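Local coordinates for 5-formyl-3-hydroxy-2-methylpyridine 4-carboxylate 5-dehydrogenase (PDB 4OM8), which oxidises the vitamin B6 breakdown product 5-formyl-3-hydroxy-2-methylpyridine-4-carboxylate with NAD(+) and can also reduce it with NADH, at residues L55-P60 against A300-L305; D75-A80 against G103-D108; D108-S113 against P158-T163. One frame throughout, in Å; residues are numbered along the deposited sequence. Where two conformers were deposited one is given.

In the fold
Contacts 2 and 3 lie within the Rossmann-type, NAD-binding domain, whereas contact 1 joins that domain to the C-terminal helix 284-305. Contacts 2 and 3 are neighbours, their centres 14 Å apart, and they share Asp108, where the loop 103-108 leads into strand 110-113. They also touch: Ala80 O lies 2.7 Å from Thr109 OG1, a probable hydrogen bond, and Ile105 CD1 packs 3.7 Å from Val111 CG2. Contact 2 is near the cofactor, with the side chain of Val77 about 9 Å from the bound NAD. Contact 1 stands apart, its nearest atoms about 18 Å from contact 2 and about 15 Å from contact 3. Along the chain it closes a loop enclosing both.

Contact 1. Residues L55-P60 against A300-L305; sequences LGIALP and AVRRIL
Leu55 and Ile57 lay their methyl ends against the long side chain of Arg302. Leu55 comes at about a right angle to it: CD2 rests on the methylene at Arg302 CD, 3.7 Å away, while CD1 stands 3.8 Å from Arg302 NH1. Further out, Ile57 CD1 meets Arg302 NH2 at 4.0 Å, approaching the guanidinium obliquely. Arg302 reaches this far because its chain is extended to NE, with CG set anti to the backbone N (chi1 164°). Arg303 passes more loosely, its CD 4.4 Å from Leu55 CA.

Polar partners around the guanidinium fix its rotation. Glu306 forms a salt bridge to NE, and Ile144 O accepts a hydrogen bond from NH1. Tyr222 of the second subunit packs on Arg302 as well.

On the other segment, Gly56 takes a positive phi of 72° and closes helix 35-54 with a Schellman motif, between the two residues that touch the arginine. The contact thus docks the end of a Rossmann-domain helix on the C-terminal helix 284-305, itself part of the homodimer interface.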
loop_
_atom_site.group_PDB
_atom_site.type_symbol
_atom_site.label_atom_id
_atom_site.label_comp_id
_atom_site.label_asym_id
_atom_site.label_seq_id
_atom_site.Cartn_x
_atom_site.Cartn_y
_atom_site.Cartn_z
ATOM N N LEU A 55 -5.978 -21.121 -2.876
ATOM C CA LEU A 55 -6.720 -19.928 -3.267
ATOM C C LEU A 55 -8.145 -20.236 -3.710
ATOM O O LEU A 55 -8.936 -19.325 -3.967
ATOM C CB LEU A 55 -5.980 -19.200 -4.391
ATOM C CG LEU A 55 -4.755 -18.404 -3.945
ATOM C CD1 LEU A 55 -3.930 -17.999 -5.150
ATOM C CD2 LEU A 55 -5.177 -17.164 -3.129
ATOM N N GLY A 56 -8.464 -21.524 -3.816
ATOM C CA GLY A 56 -9.796 -21.946 -4.209
ATOM C C GLY A 56 -10.084 -21.697 -5.676
ATOM O O GLY A 56 -11.233 -21.478 -6.055
ATOM N N ILE A 57 -9.041 -21.733 -6.499
ATOM C CA ILE A 57 -9.175 -21.474 -7.932
ATOM C C ILE A 57 -9.410 -22.763 -8.717
ATOM O O ILE A 57 -8.564 -23.657 -8.730
ATOM C CB ILE A 57 -7.932 -20.771 -8.477
ATOM C CG1 ILE A 57 -7.722 -19.443 -7.743
ATOM C CG2 ILE A 57 -8.062 -20.545 -9.981
ATOM C CD1 ILE A 57 -6.424 -18.785 -8.091
ATOM N N ALA A 58 -10.554 -22.849 -9.384
ATOM C CA ALA A 58 -10.931 -24.091 -10.058
ATOM C C ALA A 58 -10.614 -24.101 -11.553
ATOM O O ALA A 58 -10.571 -23.053 -12.198
ATOM C CB ALA A 58 -12.410 -24.359 -9.842
ATOM N N LEU A 59 -10.397 -25.299 -12.095
ATOM C CA LEU A 59 -10.379 -25.508 -13.540
ATOM C C LEU A 59 -11.817 -25.367 -14.021
ATOM O O LEU A 59 -12.735 -25.823 -13.330
ATOM C CB LEU A 59 -9.826 -26.893 -13.889
ATOM C CG LEU A 59 -8.486 -27.075 -14.612
ATOM C CD1 LEU A 59 -8.069 -28.550 -14.573
ATOM C CD2 LEU A 59 -8.533 -26.568 -16.049
ATOM N N PRO A 60 -12.028 -24.727 -15.189
ATOM C CA PRO A 60 -13.391 -24.655 -15.725
ATOM C C PRO A 60 -13.751 -26.015 -16.293
ATOM O O PRO A 60 -12.908 -26.914 -16.307
ATOM C CB PRO A 60 -13.312 -23.580 -16.820
ATOM C CG PRO A 60 -11.867 -23.467 -17.171
ATOM C CD PRO A 60 -11.036 -24.082 -16.067
ATOM N N ALA A 300 -3.812 -15.915 2.444
ATOM C CA ALA A 300 -4.922 -15.727 3.383
ATOM C C ALA A 300 -5.564 -14.345 3.225
ATOM O O ALA A 300 -6.794 -14.205 3.266
ATOM C CB ALA A 300 -4.447 -15.933 4.808
ATOM N N VAL A 301 -4.727 -13.330 3.052
ATOM C CA VAL A 301 -5.215 -11.965 2.899
ATOM C C VAL A 301 -6.018 -11.824 1.606
ATOM O O VAL A 301 -7.081 -11.208 1.583
ATOM C CB VAL A 301 -4.043 -10.960 2.914
ATOM C CG1 VAL A 301 -4.496 -9.586 2.407
ATOM C CG2 VAL A 301 -3.454 -10.865 4.322
ATOM N N ARG A 302 -5.526 -12.424 0.525
ATOM C CA ARG A 302 -6.231 -12.301 -0.743
ATOM C C ARG A 302 -7.659 -12.834 -0.647
ATOM O O ARG A 302 -8.594 -12.209 -1.159
ATOM C CB ARG A 302 -5.472 -13.023 -1.862
ATOM C CG ARG A 302 -6.346 -13.239 -3.079
ATOM C CD ARG A 302 -5.583 -13.644 -4.324
ATOM N NE ARG A 302 -6.547 -14.038 -5.348
ATOM C CZ ARG A 302 -6.237 -14.568 -6.528
ATOM N NH1 ARG A 302 -4.971 -14.779 -6.868
ATOM N NH2 ARG A 302 -7.212 -14.893 -7.363
ATOM N N ARG A 303 -7.840 -13.968 0.026
ATOM C CA ARG A 303 -9.175 -14.538 0.133
ATOM C C ARG A 303 -10.110 -13.585 0.868
ATOM O O ARG A 303 -11.269 -13.433 0.485
ATOM C CB ARG A 303 -9.118 -15.901 0.811
ATOM C CG ARG A 303 -8.306 -16.889 -0.009
ATOM C CD ARG A 303 -8.675 -18.306 0.318
ATOM N NE ARG A 303 -8.573 -18.577 1.744
ATOM C CZ ARG A 303 -8.946 -19.720 2.306
ATOM N NH1 ARG A 303 -9.445 -20.690 1.557
ATOM N NH2 ARG A 303 -8.817 -19.897 3.613
ATOM N N ILE A 304 -9.608 -12.917 1.901
ATOM C CA ILE A 304 -10.427 -11.919 2.586
ATOM C C ILE A 304 -10.782 -10.736 1.673
ATOM O O ILE A 304 -11.917 -10.274 1.648
ATOM C CB ILE A 304 -9.727 -11.377 3.842
ATOM C CG1 ILE A 304 -9.422 -12.516 4.814
ATOM C CG2 ILE A 304 -10.570 -10.264 4.468
ATOM C CD1 ILE A 304 -10.620 -13.304 5.170
ATOM N N LEU A 305 -9.802 -10.261 0.912
ATOM C CA LEU A 305 -10.006 -9.093 0.064
ATOM C C LEU A 305 -11.012 -9.380 -1.038
ATOM O O LEU A 305 -11.698 -8.467 -1.522
ATOM C CB LEU A 305 -8.679 -8.637 -0.541
ATOM C CG LEU A 305 -7.654 -8.044 0.421
ATOM C CD1 LEU A 305 -6.390 -7.679 -0.309
ATOM C CD2 LEU A 305 -8.214 -6.828 1.148
#

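Contact 2. Residues D75-A80 against G103-D108; sequences DAVSGA and GLIGQD
Beside the apolar touch of Val77 with Leu104 and Ile105, the flat groups that look across the gap are peptide units, and they are linked through water by their N-H and C=O groups instead of being stacked face on face. One water accepts from Gly79 N at 2.9 Å and donates to Leu104 O at 2.8 Å. A second donates to Ala80 O and accepts from Gly106 N, 3.0 Å away. Each therefore joins a backbone atom of one loop to one of the other, and the two water oxygens are 2.7 Å apart.

Val77 supplies the apolar half. Its CG2 lies in the notch flanked by N and C of its own backbone, from where it meets Leu104 CB at 3.7 Å, the two side chains crossing at about a right angle. The CG2 branch of Ile105 lies 3.8 Å from Val77 CB and equally near Val77 CG2; it is this methyl, not the longer arm of the isoleucine, that does the touching. Ala6 and Ile8 of strand 4-8 also pack on Val77.

The type II turn from Val77 to Ala80, with Gly79 at positive phi (69°), presents the Gly79 amide to the first water; its closing bond runs from Ala80 N to Val77 O at 3.0 Å. Here two connections that lead into the parallel strands 82-85 and 110-113 are joined by a small apolar contact and two bridging waters, at the margin of the Rossmann fold and not far from the bound NAD.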
loop_
_atom_site.group_PDB
_atom_site.type_symbol
_atom_site.label_atom_id
_atom_site.label_comp_id
_atom_site.label_asym_id
_atom_site.label_seq_id
_atom_site.Cartn_x
_atom_site.Cartn_y
_atom_site.Cartn_z
ATOM N N ASP A 75 8.976 -26.423 -30.729
ATOM C CA ASP A 75 7.974 -27.233 -30.060
ATOM C C ASP A 75 7.071 -26.317 -29.217
ATOM O O ASP A 75 5.847 -26.340 -29.347
ATOM C CB ASP A 75 8.680 -28.300 -29.219
ATOM C CG ASP A 75 7.744 -29.114 -28.360
ATOM O OD1 ASP A 75 6.526 -29.115 -28.603
ATOM O OD2 ASP A 75 8.254 -29.791 -27.439
ATOM N N ALA A 76 7.682 -25.465 -28.400
ATOM C CA ALA A 76 6.905 -24.603 -27.515
ATOM C C ALA A 76 5.926 -23.691 -28.238
ATOM O O ALA A 76 4.769 -23.586 -27.836
ATOM C CB ALA A 76 7.838 -23.759 -26.649
ATOM N N VAL A 77 6.369 -23.013 -29.294
ATOM C CA VAL A 77 5.479 -22.012 -29.894
ATOM C C VAL A 77 4.599 -22.572 -31.009
ATOM O O VAL A 77 3.780 -21.842 -31.561
ATOM C CB VAL A 77 6.264 -20.776 -30.441
ATOM C CG1 VAL A 77 7.124 -20.161 -29.339
ATOM C CG2 VAL A 77 7.115 -21.120 -31.668
ATOM N N SER A 78 4.746 -23.858 -31.320
ATOM C CA SER A 78 3.951 -24.470 -32.389
ATOM C C SER A 78 2.455 -24.306 -32.128
ATOM O O SER A 78 1.951 -24.710 -31.082
ATOM C CB SER A 78 4.305 -25.958 -32.531
ATOM O OG SER A 78 3.577 -26.548 -33.598
ATOM N N GLY A 79 1.752 -23.684 -33.073
ATOM C CA GLY A 79 0.315 -23.502 -32.955
ATOM C C GLY A 79 -0.110 -22.537 -31.860
ATOM O O GLY A 79 -1.286 -22.491 -31.495
ATOM N N ALA A 80 0.828 -21.760 -31.341
ATOM C CA ALA A 80 0.475 -20.832 -30.264
ATOM C C ALA A 80 -0.463 -19.739 -30.762
ATOM O O ALA A 80 -0.282 -19.201 -31.870
ATOM C CB ALA A 80 1.725 -20.215 -29.662
ATOM N N GLY A 103 9.157 -16.350 -37.340
ATOM C CA GLY A 103 8.922 -17.253 -38.452
ATOM C C GLY A 103 8.193 -18.526 -38.078
ATOM O O GLY A 103 7.838 -19.308 -38.961
ATOM N N LEU A 104 7.959 -18.731 -36.782
ATOM C CA LEU A 104 7.388 -19.983 -36.281
ATOM C C LEU A 104 5.941 -19.863 -35.820
ATOM O O LEU A 104 5.319 -20.859 -35.435
ATOM C CB LEU A 104 8.221 -20.497 -35.119
ATOM C CG LEU A 104 9.691 -20.748 -35.411
ATOM C CD1 LEU A 104 10.394 -21.170 -34.143
ATOM C CD2 LEU A 104 9.816 -21.816 -36.491
ATOM N N ILE A 105 5.420 -18.641 -35.830
ATOM C CA ILE A 105 4.064 -18.403 -35.371
ATOM C C ILE A 105 3.250 -17.655 -36.418
ATOM O O ILE A 105 3.794 -16.969 -37.292
ATOM C CB ILE A 105 4.046 -17.606 -34.046
ATOM C CG1 ILE A 105 4.649 -16.216 -34.244
ATOM C CG2 ILE A 105 4.805 -18.357 -32.946
ATOM C CD1 ILE A 105 4.698 -15.396 -32.957
ATOM N N GLY A 106 1.937 -17.779 -36.299
ATOM C CA GLY A 106 1.022 -17.082 -37.188
ATOM C C GLY A 106 1.118 -15.572 -37.061
ATOM O O GLY A 106 1.401 -15.049 -35.982
ATOM N N GLN A 107 0.866 -14.864 -38.160
ATOM C CA GLN A 107 0.923 -13.409 -38.128
ATOM C C GLN A 107 -0.171 -12.819 -37.222
ATOM O O GLN A 107 -0.100 -11.656 -36.835
ATOM C CB GLN A 107 0.813 -12.852 -39.548
ATOM C CG GLN A 107 -0.448 -13.277 -40.254
ATOM C CD GLN A 107 -0.347 -13.069 -41.748
ATOM O OE1 GLN A 107 0.267 -13.870 -42.459
ATOM N NE2 GLN A 107 -0.927 -11.981 -42.230
ATOM N N ASP A 108 -1.176 -13.616 -36.882
ATOM C CA ASP A 108 -2.212 -13.142 -35.973
ATOM C C ASP A 108 -2.029 -13.670 -34.547
ATOM O O ASP A 108 -2.833 -13.361 -33.662
ATOM C CB ASP A 108 -3.601 -13.503 -36.501
ATOM C CG ASP A 108 -3.804 -14.991 -36.668
ATOM O OD1 ASP A 108 -2.807 -15.735 -36.786
ATOM O OD2 ASP A 108 -4.978 -15.416 -36.696
HETATM O O HOH W 1 2.741 -21.797 -35.085
HETATM O O HOH W 2 0.976 -19.883 -34.412
#

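Contact 3. Residues D108-S113 against P158-T163; sequences DTIVAS and PQTVAT
Strand 110-113 and helix 158-170 come closest in backbone terms at Ile110 and Thr160, whose CA atoms are 7.2 Å apart, so the gap is filled by side chains. Ile110 points into it from the strand and uses both of its branches. CG2 meets the methyl of Thr160, CG2 to CG2, at 4.0 Å, the two side chains running antiparallel as they pass; CD1 reaches one helical turn further and touches Thr163 CG2 at 3.8 Å.

Both threonines turn methyl, not hydroxyl, toward the isoleucine. In each, CG2 is anti to the backbone N and OG1 lies beside it, with chi1 -61° at Thr160 and -63° at Thr163. This is the layered packing of a Rossmann domain: helix 158-170 makes the crossover between the parallel strands 147-151 and 174-178, and it lies on one face of the sheet, where Val134 of strand 133-137 joins Ile110 and Thr160.

The hydroxyls are satisfied away from the isoleucine. Thr160 OG1 bonds to Glu131 O, while Thr163 OG1 donates back to Gln159 O at 2.9 Å, tilted 32° from the carbonyl plane. Gln159 O also receives the helical bond from Thr163 N at 2.9 Å, and its two donors arrive from opposite faces of that plane. Ile110 itself is held by backbone hydrogen bonds to Asp81 and Val83.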
loop_
_atom_site.group_PDB
_atom_site.type_symbol
_atom_site.label_atom_id
_atom_site.label_comp_id
_atom_site.label_asym_id
_atom_site.label_seq_id
_atom_site.Cartn_x
_atom_site.Cartn_y
_atom_site.Cartn_z
ATOM N N ASP A 108 -1.176 -13.616 -36.882
ATOM C CA ASP A 108 -2.212 -13.142 -35.973
ATOM C C ASP A 108 -2.029 -13.670 -34.547
ATOM O O ASP A 108 -2.833 -13.361 -33.662
ATOM C CB ASP A 108 -3.601 -13.503 -36.501
ATOM C CG ASP A 108 -3.804 -14.991 -36.668
ATOM O OD1 ASP A 108 -2.807 -15.735 -36.786
ATOM O OD2 ASP A 108 -4.978 -15.416 -36.696
ATOM N N THR A 109 -0.973 -14.445 -34.308
ATOM C CA THR A 109 -0.624 -14.817 -32.940
ATOM C C THR A 109 -0.305 -13.556 -32.135
ATOM O O THR A 109 0.436 -12.712 -32.601
ATOM C CB THR A 109 0.578 -15.772 -32.932
ATOM O OG1 THR A 109 0.167 -17.027 -33.490
ATOM C CG2 THR A 109 1.095 -16.016 -31.527
ATOM N N ILE A 110 -0.859 -13.422 -30.933
ATOM C CA ILE A 110 -0.492 -12.286 -30.103
ATOM C C ILE A 110 0.830 -12.594 -29.403
ATOM O O ILE A 110 1.051 -13.704 -28.917
ATOM C CB ILE A 110 -1.604 -11.938 -29.095
ATOM C CG1 ILE A 110 -2.826 -11.439 -29.869
ATOM C CG2 ILE A 110 -1.132 -10.876 -28.100
ATOM C CD1 ILE A 110 -4.049 -11.207 -29.035
ATOM N N VAL A 111 1.725 -11.615 -29.395
ATOM C CA VAL A 111 2.970 -11.732 -28.656
ATOM C C VAL A 111 2.970 -10.700 -27.538
ATOM O O VAL A 111 2.947 -9.501 -27.794
ATOM C CB VAL A 111 4.188 -11.532 -29.560
ATOM C CG1 VAL A 111 5.466 -11.684 -28.758
ATOM C CG2 VAL A 111 4.154 -12.568 -30.686
ATOM N N ALA A 112 2.959 -11.175 -26.295
ATOM C CA ALA A 112 2.933 -10.295 -25.140
ATOM C C ALA A 112 4.269 -10.313 -24.436
ATOM O O ALA A 112 4.901 -11.360 -24.360
ATOM C CB ALA A 112 1.838 -10.728 -24.176
ATOM N N SER A 113 4.713 -9.164 -23.943
ATOM C CA SER A 113 5.897 -9.117 -23.096
ATOM C C SER A 113 5.518 -8.887 -21.648
ATOM O O SER A 113 4.657 -8.054 -21.357
ATOM C CB SER A 113 6.847 -8.006 -23.539
ATOM O OG SER A 113 7.988 -7.971 -22.686
ATOM N N PRO A 158 -5.944 -1.771 -30.975
ATOM C CA PRO A 158 -6.899 -1.797 -29.865
ATOM C C PRO A 158 -7.498 -3.193 -29.669
ATOM O O PRO A 158 -7.711 -3.590 -28.525
ATOM C CB PRO A 158 -7.964 -0.786 -30.301
ATOM C CG PRO A 158 -7.190 0.203 -31.104
ATOM C CD PRO A 158 -6.160 -0.616 -31.865
ATOM N N GLN A 159 -7.730 -3.924 -30.757
ATOM C CA GLN A 159 -8.247 -5.291 -30.677
ATOM C C GLN A 159 -7.320 -6.224 -29.888
ATOM O O GLN A 159 -7.774 -7.126 -29.199
ATOM C CB GLN A 159 -8.461 -5.855 -32.084
ATOM C CG GLN A 159 -9.613 -5.210 -32.861
ATOM C CD GLN A 159 -9.297 -3.802 -33.353
ATOM O OE1 GLN A 159 -8.132 -3.402 -33.440
ATOM N NE2 GLN A 159 -10.342 -3.042 -33.674
ATOM N N THR A 160 -6.018 -5.991 -29.985
ATOM C CA THR A 160 -5.047 -6.812 -29.271
ATOM C C THR A 160 -5.193 -6.604 -27.774
ATOM O O THR A 160 -5.223 -7.561 -26.983
ATOM C CB THR A 160 -3.623 -6.477 -29.724
ATOM O OG1 THR A 160 -3.521 -6.756 -31.129
ATOM C CG2 THR A 160 -2.575 -7.286 -28.939
ATOM N N VAL A 161 -5.310 -5.337 -27.392
ATOM C CA VAL A 161 -5.520 -4.991 -25.994
ATOM C C VAL A 161 -6.822 -5.598 -25.486
ATOM O O VAL A 161 -6.855 -6.212 -24.413
ATOM C CB VAL A 161 -5.530 -3.457 -25.798
ATOM C CG1 VAL A 161 -5.946 -3.088 -24.392
ATOM C CG2 VAL A 161 -4.154 -2.862 -26.121
ATOM N N ALA A 162 -7.891 -5.466 -26.265
ATOM C CA ALA A 162 -9.171 -6.008 -25.822
ATOM C C ALA A 162 -9.120 -7.531 -25.677
ATOM O O ALA A 162 -9.656 -8.074 -24.726
ATOM C CB ALA A 162 -10.270 -5.605 -26.775
ATOM N N THR A 163 -8.450 -8.207 -26.603
ATOM C CA THR A 163 -8.384 -9.669 -26.563
ATOM C C THR A 163 -7.641 -10.173 -25.322
ATOM O O THR A 163 -8.069 -11.132 -24.687
ATOM C CB THR A 163 -7.711 -10.230 -27.827
ATOM O OG1 THR A 163 -8.504 -9.895 -28.976
ATOM C CG2 THR A 163 -7.579 -11.758 -27.739
#